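Local coordinates for DPS family protein (Vibrio cholerae O1 biovar El Tor, PDB 3IQ1) that probably binds iron and oxidises it within a twelve-subunit shell, as other Dps proteins of the ferritin-like family do, at residues 24-27 and 28-32; 60-63 and 64-67; 125-128 and 129-132; 114-117 and 118-122. All blocks are in the same frame, centred on the assembly; numbering follows the deposited sequence.

Contact 1: 24-27 and 28-32; sequences NNLL and ANYQV
L26 and Y30 lie side by side one turn apart on helix 13-43, the first long helix of the ferritin-like four-helix bundle. The apolar contact is made by one branch point and one ring rim: CG of L26 stands 3.7 Å from CE1 of Y30, and its CD1 lies 3.8 Å from the same CE1 of Y30. Leucine suits the place because its CG, turned anti to the backbone N (chi1 -178°), brings both methyls up beside the ring. The ring edge also meets main chain, with L26 O lying in the ring plane 3.4 Å from Y30 CD1. Beyond this apolar contact the tyrosine ends in a hydroxyl that is hydrogen-bonded to Q121 and Q147, so one residue serves both packing and a buried polar cluster.

L27 and Q31 form a second, looser pair running the same way, L27 CD1 resting 4.1 Å from Q31 CG. The glutamine bends at chi2 (-80°), and its NE2 is bonded to the hydroxyl of Y88. A28, too small to obstruct, leaves room for Y88 and A91 of the short helix 85-91 to pack against it.

Backbone hydrogen bonds of the i to i+4 kind join the two halves. That of Y30 N to L26 O, 2.9 Å long, is nearly straight at 167°.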
loop_
_atom_site.group_PDB
_atom_site.type_symbol
_atom_site.label_atom_id
_atom_site.label_comp_id
_atom_site.label_asym_id
_atom_site.label_seq_id
_atom_site.Cartn_x
_atom_site.Cartn_y
_atom_site.Cartn_z
ATOM N N ASN B 24 0.527 19.623 -33.573
ATOM C CA ASN B 24 1.009 20.819 -32.936
ATOM C C ASN B 24 -0.096 21.830 -32.788
ATOM O O ASN B 24 -0.176 22.505 -31.738
ATOM C CB ASN B 24 2.165 21.444 -33.736
ATOM C CG ASN B 24 3.488 21.139 -33.176
ATOM O OD1 ASN B 24 4.465 20.863 -33.939
ATOM N ND2 ASN B 24 3.589 21.196 -31.857
ATOM N N ASN B 25 -0.976 21.957 -33.781
ATOM C CA ASN B 25 -2.134 22.888 -33.605
ATOM C C ASN B 25 -3.055 22.390 -32.507
ATOM O O ASN B 25 -3.596 23.135 -31.714
ATOM C CB ASN B 25 -2.882 23.109 -34.912
ATOM C CG ASN B 25 -2.103 23.947 -35.876
ATOM O OD1 ASN B 25 -1.255 24.794 -35.484
ATOM N ND2 ASN B 25 -2.416 23.776 -37.178
ATOM N N LEU B 26 -3.210 21.081 -32.434
ATOM C CA LEU B 26 -3.987 20.491 -31.350
ATOM C C LEU B 26 -3.373 20.808 -29.987
ATOM O O LEU B 26 -4.082 21.143 -29.048
ATOM C CB LEU B 26 -4.141 18.999 -31.539
ATOM C CG LEU B 26 -4.983 18.208 -30.514
ATOM C CD1 LEU B 26 -6.434 18.592 -30.519
ATOM C CD2 LEU B 26 -4.804 16.720 -30.773
ATOM N N LEU B 27 -2.067 20.626 -29.872
ATOM C CA LEU B 27 -1.304 20.902 -28.645
ATOM C C LEU B 27 -1.500 22.348 -28.209
ATOM O O LEU B 27 -1.718 22.602 -27.033
ATOM C CB LEU B 27 0.174 20.572 -28.893
ATOM C CG LEU B 27 1.133 20.920 -27.767
ATOM C CD1 LEU B 27 0.758 20.209 -26.482
ATOM C CD2 LEU B 27 2.545 20.585 -28.179
ATOM N N ALA B 28 -1.462 23.280 -29.152
ATOM C CA ALA B 28 -1.757 24.694 -28.855
ATOM C C ALA B 28 -3.114 24.904 -28.215
ATOM O O ALA B 28 -3.239 25.639 -27.233
ATOM C CB ALA B 28 -1.638 25.527 -30.116
ATOM N N ASN B 29 -4.130 24.242 -28.780
ATOM C CA ASN B 29 -5.447 24.299 -28.214
ATOM C C ASN B 29 -5.467 23.708 -26.815
ATOM O O ASN B 29 -6.089 24.271 -25.919
ATOM C CB ASN B 29 -6.443 23.615 -29.123
ATOM C CG ASN B 29 -6.822 24.493 -30.335
ATOM O OD1 ASN B 29 -6.830 23.992 -31.496
ATOM N ND2 ASN B 29 -7.138 25.710 -30.118
ATOM N N TYR B 30 -4.854 22.543 -26.627
ATOM C CA TYR B 30 -4.775 21.971 -25.291
ATOM C C TYR B 30 -4.187 22.903 -24.269
ATOM O O TYR B 30 -4.638 22.946 -23.111
ATOM C CB TYR B 30 -4.011 20.651 -25.260
ATOM C CG TYR B 30 -4.805 19.404 -25.467
ATOM C CD1 TYR B 30 -5.024 18.877 -26.727
ATOM C CD2 TYR B 30 -5.339 18.733 -24.404
ATOM C CE1 TYR B 30 -5.743 17.735 -26.913
ATOM C CE2 TYR B 30 -6.061 17.540 -24.605
ATOM C CZ TYR B 30 -6.276 17.073 -25.835
ATOM O OH TYR B 30 -7.021 15.912 -25.988
ATOM N N GLN B 31 -3.138 23.599 -24.650
ATOM C CA GLN B 31 -2.347 24.386 -23.711
ATOM C C GLN B 31 -3.194 25.596 -23.261
ATOM O O GLN B 31 -3.293 25.866 -22.047
ATOM C CB GLN B 31 -1.014 24.771 -24.350
ATOM C CG GLN B 31 -0.017 23.620 -24.402
ATOM C CD GLN B 31 0.710 23.360 -23.090
ATOM O OE1 GLN B 31 0.095 23.447 -22.014
ATOM N NE2 GLN B 31 1.983 22.941 -23.170
ATOM N N VAL B 32 -3.816 26.303 -24.217
ATOM C CA VAL B 32 -4.715 27.397 -23.860
ATOM C C VAL B 32 -5.899 26.914 -23.034
ATOM O O VAL B 32 -6.259 27.531 -22.024
ATOM C CB VAL B 32 -5.177 28.185 -25.089
ATOM C CG1 VAL B 32 -6.185 29.327 -24.695
ATOM C CG2 VAL B 32 -3.978 28.827 -25.825
#

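Contact 2: 60-63 and 64-67; sequences YTDL and QLKI
About two turns of helix 49-76, the second helix of the ferritin-like bundle and part of a predicted coiled coil, join D62 to K66 and L63 to I67. Four i to i+4 hydrogen bonds carry the backbone; the shortest is I67 N to L63 O at 2.8 Å.

The carbonyl of D62 has two donors. K66 N reaches D62 O at 3.2 Å, and a water gives it a second hydrogen bond of 2.9 Å. The same water accepts from K66 NZ at 2.8 Å, so the lysine is tied back through solvent to the turn from which it springs. Its chain runs extended until chi4 (72°), where a bend brings the ammonium round to the water. Lysine suits this place because its long methylene stem can lie in the buried interior while NZ forms a salt bridge with E146. The carboxylate of D62 is not in contact with the ammonium: its OD2 stays 5.8 Å from K66 NZ.

On the exposed side, L65 CD1 passes 4.1 Å from D62 OD1, a loose contact. I67, branched at CB, lays CG1 3.4 Å from L63 O and shields that carbonyl with hydrocarbon.

Inward, L63 packs on F33 and K66 on Y30 of helix 13-43, while K66 also meets Y143 and Q147 of helix 134-158. Q64 and I67 face a second subunit, packing on its R38.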
loop_
_atom_site.group_PDB
_atom_site.type_symbol
_atom_site.label_atom_id
_atom_site.label_comp_id
_atom_site.label_asym_id
_atom_site.label_seq_id
_atom_site.Cartn_x
_atom_site.Cartn_y
_atom_site.Cartn_z
ATOM N N TYR B 60 -8.163 19.467 -15.392
ATOM C CA TYR B 60 -6.854 19.923 -15.873
ATOM C C TYR B 60 -5.692 18.932 -15.662
ATOM O O TYR B 60 -4.746 18.910 -16.464
ATOM C CB TYR B 60 -6.491 21.336 -15.406
ATOM C CG TYR B 60 -6.115 21.567 -13.970
ATOM C CD1 TYR B 60 -6.829 22.451 -13.212
ATOM C CD2 TYR B 60 -5.004 20.986 -13.422
ATOM C CE1 TYR B 60 -6.469 22.717 -11.919
ATOM C CE2 TYR B 60 -4.617 21.247 -12.105
ATOM C CZ TYR B 60 -5.349 22.129 -11.381
ATOM O OH TYR B 60 -4.965 22.413 -10.069
ATOM N N THR B 61 -5.806 18.055 -14.664
ATOM C CA THR B 61 -4.831 17.004 -14.416
ATOM C C THR B 61 -4.836 16.021 -15.600
ATOM O O THR B 61 -3.769 15.591 -16.069
ATOM C CB THR B 61 -5.123 16.327 -13.077
ATOM O OG1 THR B 61 -4.932 17.296 -12.036
ATOM C CG2 THR B 61 -4.158 15.194 -12.836
ATOM N N ASP B 62 -6.027 15.645 -16.037
ATOM C CA ASP B 62 -6.213 14.731 -17.185
ATOM C C ASP B 62 -5.720 15.441 -18.480
ATOM O O ASP B 62 -5.041 14.839 -19.309
ATOM C CB ASP B 62 -7.680 14.282 -17.269
ATOM C CG ASP B 62 -8.063 13.228 -16.198
ATOM O OD1 ASP B 62 -7.133 12.539 -15.661
ATOM O OD2 ASP B 62 -9.278 13.047 -15.885
ATOM N N LEU B 63 -5.990 16.750 -18.633
ATOM C CA LEU B 63 -5.465 17.481 -19.802
ATOM C C LEU B 63 -3.948 17.498 -19.848
ATOM O O LEU B 63 -3.345 17.377 -20.921
ATOM C CB LEU B 63 -5.992 18.924 -19.827
ATOM C CG LEU B 63 -7.486 19.245 -20.076
ATOM C CD1 LEU B 63 -7.804 20.736 -19.927
ATOM C CD2 LEU B 63 -7.898 18.722 -21.493
ATOM N N GLN B 64 -3.331 17.606 -18.662
ATOM C CA GLN B 64 -1.884 17.684 -18.560
ATOM C C GLN B 64 -1.283 16.359 -19.018
ATOM O O GLN B 64 -0.288 16.376 -19.761
ATOM C CB GLN B 64 -1.433 17.996 -17.142
ATOM C CG GLN B 64 0.079 18.094 -17.088
ATOM C CD GLN B 64 0.539 19.520 -17.179
ATOM O OE1 GLN B 64 0.043 20.318 -17.977
ATOM N NE2 GLN B 64 1.482 19.873 -16.312
ATOM N N LEU B 65 -1.910 15.257 -18.633
ATOM C CA LEU B 65 -1.464 13.927 -19.103
ATOM C C LEU B 65 -1.469 13.890 -20.642
ATOM O O LEU B 65 -0.532 13.391 -21.273
ATOM C CB LEU B 65 -2.338 12.766 -18.549
ATOM C CG LEU B 65 -2.242 12.524 -17.022
ATOM C CD1 LEU B 65 -3.230 11.477 -16.498
ATOM C CD2 LEU B 65 -0.850 12.102 -16.681
ATOM N N LYS B 66 -2.528 14.417 -21.228
ATOM C CA LYS B 66 -2.705 14.400 -22.697
ATOM C C LYS B 66 -1.725 15.287 -23.381
ATOM O O LYS B 66 -1.207 14.927 -24.427
ATOM C CB LYS B 66 -4.141 14.728 -23.068
ATOM C CG LYS B 66 -5.103 13.565 -22.704
ATOM C CD LYS B 66 -6.538 13.734 -23.176
ATOM C CE LYS B 66 -7.427 12.523 -22.956
ATOM N NZ LYS B 66 -7.784 12.307 -21.490
ATOM N N ILE B 67 -1.430 16.449 -22.806
ATOM C CA ILE B 67 -0.447 17.362 -23.326
ATOM C C ILE B 67 0.927 16.689 -23.406
ATOM O O ILE B 67 1.619 16.777 -24.431
ATOM C CB ILE B 67 -0.361 18.634 -22.480
ATOM C CG1 ILE B 67 -1.557 19.541 -22.791
ATOM C CG2 ILE B 67 0.898 19.358 -22.795
ATOM C CD1 ILE B 67 -1.785 20.632 -21.708
HETATM O O HOH W 1 -5.858 12.077 -19.449
#

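Contact 3: 125-128 and 129-132; sequences LELA and GETG
The backbone keeps helical geometry from L125 to E130 and then turns off at G132 (phi 74°), in a Schellman motif that closes helix 103-131 of the ferritin-like bundle. G129 N and E130 N still make i to i+4 hydrogen bonds, to L125 O and E126 O. The pattern tightens at T131 N, which bonds A128 O at 3.3 Å from above the carbonyl plane and keeps just a weak link to L127 O. Glycine suits position 132 because the positive phi that ends the helix is easily reached without a CB.

Among the side chains, E130 reaches back over the previous turn. Its CG stands beside its own backbone N (chi1 -73°), which sends the extended chain past E126 O, 3.4 Å from CG. The carboxylate then spans two neighbours. OE1 comes within 3.6 Å of the methyl CD1 of L127, the two side chains crossing at about a right angle, while OE2 faces the carboxylate of E126. Such like charges probably repel somewhat, but both glutamates are exposed, so water can screen them.

L127 also packs on K18 and L19 of helix 13-43, and A128 on L19; small A128 also lets S137 of helix 134-158 come close. The two carboxylates stand with their planes 80° apart, E126 OE2 lying 4.0 Å from E130 OE2.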
loop_
_atom_site.group_PDB
_atom_site.type_symbol
_atom_site.label_atom_id
_atom_site.label_comp_id
_atom_site.label_asym_id
_atom_site.label_seq_id
_atom_site.Cartn_x
_atom_site.Cartn_y
_atom_site.Cartn_z
ATOM N N LEU B 125 -7.477 11.896 -36.737
ATOM C CA LEU B 125 -7.729 10.463 -36.872
ATOM C C LEU B 125 -7.957 10.060 -38.320
ATOM O O LEU B 125 -7.418 9.059 -38.797
ATOM C CB LEU B 125 -8.920 10.033 -36.019
ATOM C CG LEU B 125 -9.344 8.580 -36.088
ATOM C CD1 LEU B 125 -8.260 7.699 -35.615
ATOM C CD2 LEU B 125 -10.591 8.406 -35.202
ATOM N N GLU B 126 -8.782 10.830 -39.009
ATOM C CA GLU B 126 -9.083 10.513 -40.413
ATOM C C GLU B 126 -7.822 10.592 -41.270
ATOM O O GLU B 126 -7.563 9.711 -42.090
ATOM C CB GLU B 126 -10.117 11.504 -40.958
ATOM C CG GLU B 126 -10.658 11.140 -42.302
ATOM C CD GLU B 126 -11.879 11.980 -42.743
ATOM O OE1 GLU B 126 -12.617 12.520 -41.883
ATOM O OE2 GLU B 126 -12.084 12.057 -43.972
ATOM N N LEU B 127 -7.032 11.647 -41.094
ATOM C CA LEU B 127 -5.805 11.836 -41.895
ATOM C C LEU B 127 -4.835 10.686 -41.617
ATOM O O LEU B 127 -4.219 10.121 -42.522
ATOM C CB LEU B 127 -5.170 13.173 -41.532
ATOM C CG LEU B 127 -3.865 13.495 -42.266
ATOM C CD1 LEU B 127 -4.086 13.514 -43.797
ATOM C CD2 LEU B 127 -3.320 14.855 -41.773
ATOM N N ALA B 128 -4.669 10.346 -40.338
ATOM C CA ALA B 128 -3.750 9.295 -39.955
ATOM C C ALA B 128 -4.187 7.960 -40.581
ATOM O O ALA B 128 -3.367 7.163 -41.011
ATOM C CB ALA B 128 -3.696 9.153 -38.439
ATOM N N GLY B 129 -5.482 7.725 -40.626
ATOM C CA GLY B 129 -6.006 6.489 -41.237
ATOM C C GLY B 129 -5.699 6.364 -42.723
ATOM O O GLY B 129 -5.413 5.260 -43.249
ATOM N N GLU B 130 -5.721 7.491 -43.407
ATOM C CA GLU B 130 -5.471 7.579 -44.833
ATOM C C GLU B 130 -4.076 7.125 -45.168
ATOM O O GLU B 130 -3.862 6.623 -46.259
ATOM C CB GLU B 130 -5.670 9.003 -45.345
ATOM C CG GLU B 130 -7.122 9.451 -45.422
ATOM C CD GLU B 130 -7.309 10.948 -45.699
ATOM O OE1 GLU B 130 -6.304 11.661 -45.946
ATOM O OE2 GLU B 130 -8.482 11.402 -45.702
ATOM N N THR B 131 -3.116 7.292 -44.253
ATOM C CA THR B 131 -1.761 6.851 -44.545
ATOM C C THR B 131 -1.246 5.712 -43.694
ATOM O O THR B 131 -0.075 5.340 -43.798
ATOM C CB THR B 131 -0.746 8.000 -44.482
ATOM O OG1 THR B 131 -0.916 8.734 -43.275
ATOM C CG2 THR B 131 -0.937 8.890 -45.719
ATOM N N GLY B 132 -2.098 5.156 -42.857
ATOM C CA GLY B 132 -1.724 4.062 -42.003
ATOM C C GLY B 132 -0.858 4.415 -40.818
ATOM O O GLY B 132 -0.064 3.586 -40.354
#

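Contact 4: 114-117 and 118-122; sequences FSIL and LHQQR
Q121 folds back over the carbonyl of L117, one turn earlier on helix 103-131 of the ferritin-like bundle. From CB, 3.3 Å from L117 O, the chain leaves with CG beside its own backbone N (chi1 -68°). This sets CG 3.1 Å from L117 O, a tight approach, and CD follows at 3.2 Å. At the tip, OE1 lies 4.2 Å from L117 CB, and NE2 passes the same carbonyl at an angle too poor for a hydrogen bond. The amide is instead satisfied across the bundle: OE1 is bonded to the hydroxyl of Y30 and NE2 to OE1 of Q147. Glutamine suits this buried spot because one amide can both accept and donate.

L117 O keeps a proper partner of its own, Q121 N at 2.8 Å. Next to it, Q120 N reaches I116 O at 2.9 Å. On another side of the helix L118 lays CB and CG against F114 O, each 3.4 Å away, and its CB lies over one face of the R122 guanidinium, offset toward the rim.

L117 packs against N29, Y30 and F33 of helix 13-43. F114 meets F33 edge-to-face and reaches L150 and V151 of helix 134-158. R122 forms a salt bridge with E148 there, and its NH2 also bonds I9 O of a third subunit.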
loop_
_atom_site.group_PDB
_atom_site.type_symbol
_atom_site.label_atom_id
_atom_site.label_comp_id
_atom_site.label_asym_id
_atom_site.label_seq_id
_atom_site.Cartn_x
_atom_site.Cartn_y
_atom_site.Cartn_z
ATOM N N PHE B 114 -13.867 21.477 -25.361
ATOM C CA PHE B 114 -13.826 20.062 -25.719
ATOM C C PHE B 114 -14.443 19.818 -27.084
ATOM O O PHE B 114 -14.034 18.914 -27.827
ATOM C CB PHE B 114 -14.476 19.137 -24.655
ATOM C CG PHE B 114 -13.589 18.850 -23.482
ATOM C CD1 PHE B 114 -12.402 18.137 -23.649
ATOM C CD2 PHE B 114 -13.934 19.270 -22.183
ATOM C CE1 PHE B 114 -11.586 17.883 -22.578
ATOM C CE2 PHE B 114 -13.118 19.006 -21.115
ATOM C CZ PHE B 114 -11.947 18.304 -21.304
ATOM N N SER B 115 -15.440 20.616 -27.455
ATOM C CA SER B 115 -15.998 20.417 -28.737
ATOM C C SER B 115 -14.978 20.669 -29.892
ATOM O O SER B 115 -14.969 19.931 -30.882
ATOM C CB SER B 115 -17.346 21.146 -28.821
ATOM O OG SER B 115 -18.280 20.556 -27.840
ATOM N N ILE B 116 -14.107 21.666 -29.735
ATOM C CA ILE B 116 -12.964 21.946 -30.625
ATOM C C ILE B 116 -11.918 20.817 -30.591
ATOM O O ILE B 116 -11.494 20.326 -31.627
ATOM C CB ILE B 116 -12.312 23.320 -30.298
ATOM C CG1 ILE B 116 -13.268 24.432 -30.764
ATOM C CG2 ILE B 116 -10.984 23.422 -30.951
ATOM C CD1 ILE B 116 -12.904 25.806 -30.307
ATOM N N LEU B 117 -11.521 20.378 -29.410
ATOM C CA LEU B 117 -10.582 19.266 -29.329
ATOM C C LEU B 117 -11.145 18.048 -30.069
ATOM O O LEU B 117 -10.444 17.371 -30.809
ATOM C CB LEU B 117 -10.235 18.926 -27.864
ATOM C CG LEU B 117 -9.591 20.056 -27.056
ATOM C CD1 LEU B 117 -9.198 19.476 -25.673
ATOM C CD2 LEU B 117 -8.384 20.648 -27.788
ATOM N N LEU B 118 -12.403 17.696 -29.811
ATOM C CA LEU B 118 -12.958 16.496 -30.439
ATOM C C LEU B 118 -12.952 16.624 -31.947
ATOM O O LEU B 118 -12.605 15.689 -32.641
ATOM C CB LEU B 118 -14.398 16.251 -29.968
ATOM C CG LEU B 118 -14.546 15.638 -28.593
ATOM C CD1 LEU B 118 -15.985 15.710 -28.141
ATOM C CD2 LEU B 118 -14.044 14.201 -28.497
ATOM N N HIS B 119 -13.370 17.786 -32.447
ATOM C CA HIS B 119 -13.458 18.036 -33.885
ATOM C C HIS B 119 -12.065 17.874 -34.496
ATOM O O HIS B 119 -11.901 17.206 -35.541
ATOM C CB HIS B 119 -14.012 19.445 -34.061
ATOM C CG HIS B 119 -14.323 19.820 -35.456
ATOM N ND1 HIS B 119 -13.369 20.329 -36.304
ATOM C CD2 HIS B 119 -15.500 19.864 -36.123
ATOM C CE1 HIS B 119 -13.927 20.598 -37.468
ATOM N NE2 HIS B 119 -15.227 20.360 -37.377
ATOM N N GLN B 120 -11.058 18.468 -33.870
ATOM C CA GLN B 120 -9.674 18.432 -34.411
ATOM C C GLN B 120 -9.097 17.033 -34.326
ATOM O O GLN B 120 -8.441 16.563 -35.244
ATOM C CB GLN B 120 -8.729 19.359 -33.670
ATOM C CG GLN B 120 -8.636 20.693 -34.067
ATOM C CD GLN B 120 -7.513 21.301 -33.209
ATOM O OE1 GLN B 120 -7.620 21.286 -31.996
ATOM N NE2 GLN B 120 -6.445 21.640 -33.798
ATOM N N GLN B 121 -9.406 16.322 -33.225
ATOM C CA GLN B 121 -8.937 14.939 -33.060
ATOM C C GLN B 121 -9.560 14.003 -34.091
ATOM O O GLN B 121 -8.859 13.154 -34.606
ATOM C CB GLN B 121 -9.167 14.472 -31.632
ATOM C CG GLN B 121 -8.251 15.237 -30.687
ATOM C CD GLN B 121 -8.570 15.266 -29.231
ATOM O OE1 GLN B 121 -7.705 15.632 -28.459
ATOM N NE2 GLN B 121 -9.737 14.769 -28.811
ATOM N N ARG B 122 -10.839 14.177 -34.449
ATOM C CA ARG B 122 -11.457 13.380 -35.482
ATOM C C ARG B 122 -10.814 13.632 -36.873
ATOM O O ARG B 122 -10.602 12.715 -37.661
ATOM C CB ARG B 122 -12.941 13.684 -35.534
ATOM C CG ARG B 122 -13.678 13.170 -34.282
ATOM C CD ARG B 122 -15.074 13.702 -34.246
ATOM N NE ARG B 122 -15.802 13.197 -33.085
ATOM C CZ ARG B 122 -16.632 13.910 -32.334
ATOM N NH1 ARG B 122 -16.885 15.196 -32.630
ATOM N NH2 ARG B 122 -17.246 13.330 -31.276
#

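Overall arrangement
Contacts 1, 2 and 4 meet in the middle of one four-helix bundle, each on a different helix, with centres 11 to 15 Å apart. All three touch one another, contact 1 most closely with each of the other two. Its Y30 OH probably hydrogen-bonds Q121 OE1 of contact 4, 2.6 Å away, and Y30 CB packs on I67 CG1 of contact 2 at 3.7 Å. Contacts 2 and 4 touch more lightly, through L63 CD2 and F114 CE1, 3.9 Å apart. Contact 3 continues the helix of contact 4 to its end, about 16 Å away between centres. Contacts 1 and 2 both border the second subunit, whereas contacts 3 and 4 border the third, so the set borders two different interfaces of the twelve-chain assembly.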